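Long-range contacts in periplasmic binding protein (Veillonella parvula, PDB 4OVK), which probably captures a solute in the periplasm, in a cleft between two lobes, and delivers it to an ABC transporter: residues G57-K63 against N82-N88; I39-S43 against G274-W278; K178-L182 against G206-A211. All coordinates share one frame; numbering follows the deposited sequence. Where two conformers were deposited one is given.

Contact 1: residues G57-K63 against N82-N88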
# COMPACT_ATOMS: atom_id res chain seq x y z
N GLY A 57 6.03 -5.28 -18.10
CA GLY A 57 7.09 -4.47 -17.55
C GLY A 57 6.69 -3.85 -16.24
O GLY A 57 5.59 -3.31 -16.10
N ILE A 58 7.60 -3.94 -15.26
CA ILE A 58 7.40 -3.36 -13.94
C ILE A 58 8.64 -2.62 -13.44
O ILE A 58 9.76 -2.80 -13.94
CB ILE A 58 6.97 -4.45 -12.92
CG1 ILE A 58 8.14 -5.39 -12.54
CG2 ILE A 58 5.81 -5.26 -13.47
CD1 ILE A 58 7.76 -6.44 -11.49
N HIS A 59 8.44 -1.77 -12.45
CA HIS A 59 9.53 -1.03 -11.86
C HIS A 59 10.43 -2.00 -11.07
O HIS A 59 9.94 -2.95 -10.44
CB HIS A 59 8.95 0.07 -10.98
CG HIS A 59 9.95 1.07 -10.52
ND1 HIS A 59 10.89 0.80 -9.55
CD2 HIS A 59 10.13 2.37 -10.86
CE1 HIS A 59 11.62 1.87 -9.34
NE2 HIS A 59 11.18 2.84 -10.12
N PRO A 60 11.75 -1.80 -11.12
CA PRO A 60 12.61 -2.74 -10.42
C PRO A 60 12.32 -2.84 -8.91
O PRO A 60 12.49 -3.91 -8.32
CB PRO A 60 14.02 -2.19 -10.67
CG PRO A 60 13.83 -0.75 -11.05
CD PRO A 60 12.54 -0.77 -11.83
N SER A 61 11.90 -1.74 -8.31
CA SER A 61 11.46 -1.74 -6.90
C SER A 61 10.14 -2.48 -6.67
O SER A 61 9.93 -3.05 -5.60
CB SER A 61 11.39 -0.31 -6.36
OG SER A 61 12.67 0.29 -6.45
N ALA A 62 9.26 -2.50 -7.67
CA ALA A 62 8.09 -3.36 -7.65
C ALA A 62 8.50 -4.84 -7.67
O ALA A 62 7.90 -5.66 -6.97
CB ALA A 62 7.13 -3.02 -8.79
N LYS A 63 9.54 -5.17 -8.45
CA LYS A 63 10.07 -6.53 -8.48
C LYS A 63 10.64 -6.88 -7.11
O LYS A 63 10.34 -7.92 -6.55
CB LYS A 63 11.15 -6.67 -9.56
CG LYS A 63 11.56 -8.11 -9.85
CD LYS A 63 10.48 -8.85 -10.63
CE LYS A 63 10.83 -10.31 -10.85
NZ LYS A 63 12.12 -10.51 -11.53
N ASN A 82 10.10 -8.21 -17.53
CA ASN A 82 11.06 -7.13 -17.62
C ASN A 82 10.92 -6.14 -16.49
O ASN A 82 9.81 -5.68 -16.21
CB ASN A 82 10.83 -6.38 -18.93
CG ASN A 82 11.81 -5.24 -19.13
OD1 ASN A 82 11.77 -4.22 -18.45
ND2 ASN A 82 12.68 -5.41 -20.09
N SER A 83 12.02 -5.82 -15.81
CA SER A 83 12.05 -4.72 -14.85
C SER A 83 13.18 -3.71 -15.10
O SER A 83 13.62 -3.00 -14.19
CB SER A 83 12.16 -5.25 -13.43
OG SER A 83 13.35 -5.99 -13.26
N SER A 84 13.65 -3.67 -16.34
CA SER A 84 14.79 -2.85 -16.72
C SER A 84 14.40 -1.58 -17.47
O SER A 84 15.25 -0.73 -17.75
CB SER A 84 15.75 -3.68 -17.57
OG SER A 84 15.14 -4.06 -18.80
N PHE A 85 13.13 -1.43 -17.81
CA PHE A 85 12.71 -0.38 -18.75
C PHE A 85 12.60 1.01 -18.11
O PHE A 85 12.44 2.00 -18.83
CB PHE A 85 11.40 -0.78 -19.42
CG PHE A 85 10.18 -0.47 -18.62
CD1 PHE A 85 9.71 -1.33 -17.64
CD2 PHE A 85 9.48 0.71 -18.86
CE1 PHE A 85 8.59 -1.01 -16.92
CE2 PHE A 85 8.36 1.03 -18.15
CZ PHE A 85 7.92 0.18 -17.17
N VAL A 86 12.69 1.06 -16.78
CA VAL A 86 12.58 2.30 -16.01
C VAL A 86 13.52 2.23 -14.80
O VAL A 86 13.68 1.17 -14.21
CB VAL A 86 11.10 2.56 -15.57
CG1 VAL A 86 10.57 1.47 -14.65
CG2 VAL A 86 10.94 3.93 -14.94
N ASP A 87 14.15 3.35 -14.44
CA ASP A 87 15.09 3.38 -13.30
C ASP A 87 14.42 3.93 -12.01
O ASP A 87 13.23 4.18 -11.99
CB ASP A 87 16.37 4.17 -13.67
CG ASP A 87 16.16 5.67 -13.74
OD1 ASP A 87 15.11 6.17 -13.28
OD2 ASP A 87 17.08 6.37 -14.24
N ASN A 88 15.19 4.09 -10.93
CA ASN A 88 14.64 4.54 -9.64
C ASN A 88 14.17 5.98 -9.60
O ASN A 88 13.40 6.35 -8.72
CB ASN A 88 15.66 4.36 -8.50
CG ASN A 88 15.58 2.99 -7.88
OD1 ASN A 88 14.76 2.18 -8.28
ND2 ASN A 88 16.44 2.73 -6.89

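Contact 2: residues I39-S43 against G274-W278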
# COMPACT_ATOMS: atom_id res chain seq x y z
N ILE A 39 5.45 2.34 -8.73
CA ILE A 39 5.85 1.12 -8.01
C ILE A 39 4.66 0.32 -7.47
O ILE A 39 4.58 -0.89 -7.71
CB ILE A 39 6.88 1.43 -6.90
CG1 ILE A 39 8.18 1.97 -7.51
CG2 ILE A 39 7.15 0.17 -6.07
CD1 ILE A 39 9.11 2.62 -6.51
N PRO A 40 3.72 0.96 -6.76
CA PRO A 40 2.60 0.17 -6.21
C PRO A 40 1.58 -0.33 -7.24
O PRO A 40 0.74 -1.20 -6.95
CB PRO A 40 1.90 1.14 -5.24
CG PRO A 40 2.42 2.49 -5.56
CD PRO A 40 3.70 2.37 -6.31
N TRP A 41 1.62 0.25 -8.44
CA TRP A 41 0.59 -0.03 -9.44
C TRP A 41 0.74 -1.37 -10.14
O TRP A 41 -0.19 -1.79 -10.83
CB TRP A 41 0.44 1.18 -10.40
CG TRP A 41 -0.28 2.27 -9.66
CD1 TRP A 41 0.26 3.15 -8.76
CD2 TRP A 41 -1.70 2.50 -9.65
NE1 TRP A 41 -0.73 3.95 -8.23
CE2 TRP A 41 -1.94 3.56 -8.76
CE3 TRP A 41 -2.78 1.93 -10.33
CZ2 TRP A 41 -3.22 4.06 -8.52
CZ3 TRP A 41 -4.06 2.43 -10.09
CH2 TRP A 41 -4.26 3.48 -9.18
N THR A 42 1.86 -2.07 -9.96
CA THR A 42 1.98 -3.43 -10.48
C THR A 42 1.01 -4.32 -9.73
O THR A 42 0.21 -5.04 -10.33
CB THR A 42 3.43 -3.95 -10.43
OG1 THR A 42 4.19 -3.31 -11.45
CG2 THR A 42 3.49 -5.46 -10.66
N SER A 43 1.03 -4.23 -8.40
CA SER A 43 0.07 -4.99 -7.60
C SER A 43 -1.39 -4.57 -7.89
O SER A 43 -2.30 -5.39 -7.84
CB SER A 43 0.41 -4.87 -6.11
OG SER A 43 0.19 -3.57 -5.62
N GLY A 274 0.53 -7.44 2.63
CA GLY A 274 -0.12 -8.38 1.76
C GLY A 274 0.61 -8.36 0.43
O GLY A 274 1.80 -8.65 0.39
N ILE A 275 -0.12 -8.00 -0.62
CA ILE A 275 0.40 -8.01 -1.98
C ILE A 275 1.47 -6.93 -2.16
O ILE A 275 2.38 -7.07 -2.99
CB ILE A 275 -0.77 -7.86 -2.98
CG1 ILE A 275 -0.37 -8.43 -4.35
CG2 ILE A 275 -1.28 -6.43 -2.98
CD1 ILE A 275 -1.51 -8.53 -5.31
N TYR A 276 1.37 -5.88 -1.35
CA TYR A 276 2.28 -4.74 -1.33
C TYR A 276 2.24 -4.27 0.12
O TYR A 276 1.36 -4.70 0.90
CB TYR A 276 1.81 -3.64 -2.30
CG TYR A 276 2.87 -2.58 -2.55
CD1 TYR A 276 4.02 -2.88 -3.28
CD2 TYR A 276 2.75 -1.30 -2.03
CE1 TYR A 276 5.00 -1.93 -3.49
CE2 TYR A 276 3.72 -0.35 -2.24
CZ TYR A 276 4.85 -0.67 -2.96
OH TYR A 276 5.82 0.29 -3.16
N ARG A 277 3.19 -3.45 0.53
CA ARG A 277 3.13 -3.00 1.92
C ARG A 277 1.88 -2.14 2.15
O ARG A 277 1.35 -1.50 1.24
CB ARG A 277 4.41 -2.32 2.39
CG ARG A 277 4.72 -1.04 1.69
CD ARG A 277 6.16 -0.60 1.98
NE ARG A 277 6.46 0.55 1.14
CZ ARG A 277 7.51 0.68 0.34
NH1 ARG A 277 7.63 1.79 -0.38
NH2 ARG A 277 8.44 -0.26 0.24
N TRP A 278 1.38 -2.21 3.38
CA TRP A 278 0.14 -1.57 3.75
C TRP A 278 0.37 -0.19 4.37
O TRP A 278 -0.59 0.44 4.81
CB TRP A 278 -0.62 -2.49 4.71
CG TRP A 278 -1.25 -3.68 4.08
CD1 TRP A 278 -1.11 -4.10 2.77
CD2 TRP A 278 -2.11 -4.64 4.72
NE1 TRP A 278 -1.84 -5.26 2.58
CE2 TRP A 278 -2.46 -5.60 3.75
CE3 TRP A 278 -2.62 -4.77 6.02
CZ2 TRP A 278 -3.30 -6.68 4.04
CZ3 TRP A 278 -3.46 -5.86 6.31
CH2 TRP A 278 -3.79 -6.79 5.32

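Contact 3: residues K178-L182 against G206-A211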
# COMPACT_ATOMS: atom_id res chain seq x y z
N LYS A 178 -8.08 8.85 23.67
CA LYS A 178 -7.54 7.95 22.65
C LYS A 178 -6.11 7.50 22.95
O LYS A 178 -5.33 8.28 23.48
CB LYS A 178 -7.57 8.66 21.30
CG LYS A 178 -8.95 9.13 20.87
CD LYS A 178 -8.90 9.85 19.54
CE LYS A 178 -9.61 11.18 19.57
NZ LYS A 178 -9.38 11.90 18.30
N PRO A 179 -5.74 6.23 22.62
CA PRO A 179 -4.35 5.81 22.80
C PRO A 179 -3.41 6.62 21.91
O PRO A 179 -3.78 6.94 20.78
CB PRO A 179 -4.34 4.34 22.35
CG PRO A 179 -5.76 3.92 22.33
CD PRO A 179 -6.58 5.15 22.07
N LYS A 180 -2.24 6.97 22.43
CA LYS A 180 -1.23 7.68 21.66
C LYS A 180 -0.40 6.69 20.84
O LYS A 180 0.19 5.76 21.39
CB LYS A 180 -0.33 8.49 22.58
CG LYS A 180 0.58 9.46 21.83
CD LYS A 180 1.46 10.27 22.78
CE LYS A 180 0.64 11.16 23.70
NZ LYS A 180 1.52 12.17 24.34
N VAL A 181 -0.35 6.92 19.52
CA VAL A 181 0.24 5.97 18.58
C VAL A 181 1.37 6.62 17.82
O VAL A 181 1.21 7.74 17.29
CB VAL A 181 -0.80 5.45 17.55
CG1 VAL A 181 -0.18 4.37 16.67
CG2 VAL A 181 -2.06 4.93 18.24
N LEU A 182 2.51 5.92 17.76
CA LEU A 182 3.69 6.33 17.01
C LEU A 182 3.89 5.35 15.85
O LEU A 182 3.91 4.13 16.06
CB LEU A 182 4.93 6.29 17.90
CG LEU A 182 6.23 6.75 17.23
CD1 LEU A 182 6.16 8.24 16.93
CD2 LEU A 182 7.42 6.43 18.12
N GLY A 206 -9.19 5.98 15.63
CA GLY A 206 -9.41 6.36 17.03
C GLY A 206 -8.17 6.49 17.90
O GLY A 206 -8.24 6.36 19.13
N GLY A 207 -7.03 6.78 17.26
CA GLY A 207 -5.80 7.03 18.00
C GLY A 207 -5.43 8.50 17.98
O GLY A 207 -5.93 9.28 17.14
N GLU A 208 -4.58 8.88 18.92
CA GLU A 208 -3.95 10.20 18.91
C GLU A 208 -2.57 10.00 18.31
O GLU A 208 -1.86 9.07 18.68
CB GLU A 208 -3.85 10.79 20.32
CG GLU A 208 -3.04 12.09 20.38
CD GLU A 208 -2.97 12.71 21.76
OE1 GLU A 208 -3.63 12.20 22.70
OE2 GLU A 208 -2.24 13.73 21.91
N ASN A 209 -2.19 10.89 17.40
CA ASN A 209 -0.85 10.87 16.84
C ASN A 209 0.21 11.41 17.80
O ASN A 209 0.22 12.61 18.10
CB ASN A 209 -0.84 11.67 15.55
CG ASN A 209 -1.48 10.92 14.43
OD1 ASN A 209 -0.98 9.88 14.02
ND2 ASN A 209 -2.61 11.42 13.94
N ALA A 210 1.10 10.54 18.25
CA ALA A 210 2.24 10.96 19.08
C ALA A 210 3.05 12.07 18.40
O ALA A 210 3.50 12.99 19.06
CB ALA A 210 3.15 9.77 19.39
N ALA A 211 3.21 11.97 17.07
CA ALA A 211 4.00 12.93 16.28
C ALA A 211 3.15 13.99 15.58
O ALA A 211 3.53 14.54 14.54
CB ALA A 211 4.84 12.17 15.26
O HOH W 1 -8.52 9.74 16.47
O HOH W 2 1.72 9.69 15.16

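Contact 1: residues G57-K63 against N82-N88
His59 reaches edgewise into the loop 82-88. With CG anti to the backbone N (chi1 -169°), its ring brings CE1 to 3.3 Å from Asn88 OD1. That oxygen lies near the ring plane, and ring and amide are almost coplanar, 4° apart, although the side chains cross at about a right angle. Within its own segment, ND1 accepts from Ser61 N at 3.0 Å in the ring plane, an N-cap bond at the start of helix 60-67 that fixes the ring's rotation. Pro60 CD abuts two backbone oxygens, 3.3 Å from Val86 O and 3.4 Å from Ser83 O. Val86 CG1 meets His59 at CD2 and CA, both 3.9 Å away, and also packs over a face of Phe85. The Phe85 ring meets the backbone with its edge, CE1 lying 3.5 Å from Ile58 N; helix 94-100 packs against the same side chain. Ile58 N gives its hydrogen to Asn82 O (3.0 Å, 163° at hydrogen), and Asn82 OD1 accepts from Ser84 N in an Asx turn. One firm backbone bond thus ties the loop just ahead of the helix, van der Waals contacts of His59, Pro60 and Val86 add to it, and the capping bond couples His59's orientation to the helix.

Contact 2: residues I39-S43 against G274-W278
Tyr276 lays one face of its ring over Pro40. Pro40 CA stands 4.1 Å from the ring centroid of Tyr276 and 12° off the ring normal, which meets the geometry of a CH-pi contact, while Pro40 CB approaches Tyr276 CE2 at 3.8 Å. At the far end of the ring, Ile39 CG2 comes to 3.2 Å from Tyr276 OH, a close approach between a methyl and a hydroxyl oxygen. At the root, Ser43 OG lies 3.7 Å from Tyr276 CB. The reach of the ring follows from its first torsion, with CG anti to the backbone N (chi1 -167°). Ser43 OG, turned back between its own N and carbonyl carbon, donates to Pro40 O at 2.8 Å, spending its proton on the first turn of its own segment. Further out, the Arg277 guanidinium has Tyr276 OH 3.6 Å above its plane and makes a cation-pi contact with Phe239; Glu284 OE1 accepts from both Ile275 N and Trp278 NE1. The segment 39-43 leads from strand 34-36 into helix 41-49. Its partner, the loop 274-278, follows strand 268-270 of the other parallel sheet, so the contact bridges the two lobes beside helix 71-74, whose Phe71 touches Ser43.

Contact 3: residues K178-L182 against G206-A211
Glu208 pairs with 179-181 through both of its backbone polar groups. Its N donates to Pro179 O at 2.8 Å (169° at hydrogen), and its O receives Val181 N at 2.8 Å, almost straight on, with a C=O...N angle of 178°. The side chain runs out fully extended on the face shared with Lys180. Glu208 OE2 and Lys180 NZ stay 4.7 Å apart, too far for a salt bridge, and the ammonium instead bonds to Trp229 O. Next comes Ala210, whose N donates to Val181 O at 3.0 Å from above the carbonyl plane; water 2 donates to the same oxygen and to Asn209 OD1, while Asn209 ND2 donates to Gln199 O. Ala210 CB lies 3.6 Å from Lys180 CG, so the aliphatic part of that lysine serves as an apolar wall. These parallel pairings, Lys180 with Glu208 and Val181 with Asn209, close a beta-alpha-beta crossover through helix 197-204 and put strand 208-209 at the border of the four-stranded sheet. Gly206, at positive phi, is the C-prime residue of the Schellman motif ending that helix. Over its carbonyl sits Lys178, with CB 3.2 Å from Gly206 O, an oxygen that also accepts from Gln297 NE2. Beyond a bend at chi3 (-130°), Lys178 NZ bonds to Ser173 O and to water 1, which donates to Gly207 O at 2.7 Å.

Overall arrangement
Contacts 1 and 3 each involve an outer strand of one of the two parallel sheets, on opposite sides of the chain's centre with nearest atoms about 24 Å apart. Contact 3 uses regular parallel strand pairing and is buried; contact 1 is partly exposed and relies on an irregular loop, one straight backbone bond and a capped helix. Contact 2 lies nearest the middle, its centre about 5 Å from that of the chain, and joins the lobes by buried apolar and CH-pi contacts. It adjoins contact 1 directly, with Thr42 OG1 3.2 Å from Ile58 CG2, whereas about 13 Å separates its nearest atoms from contact 3. Along the chain both others are nested within the loop that contact 2 closes.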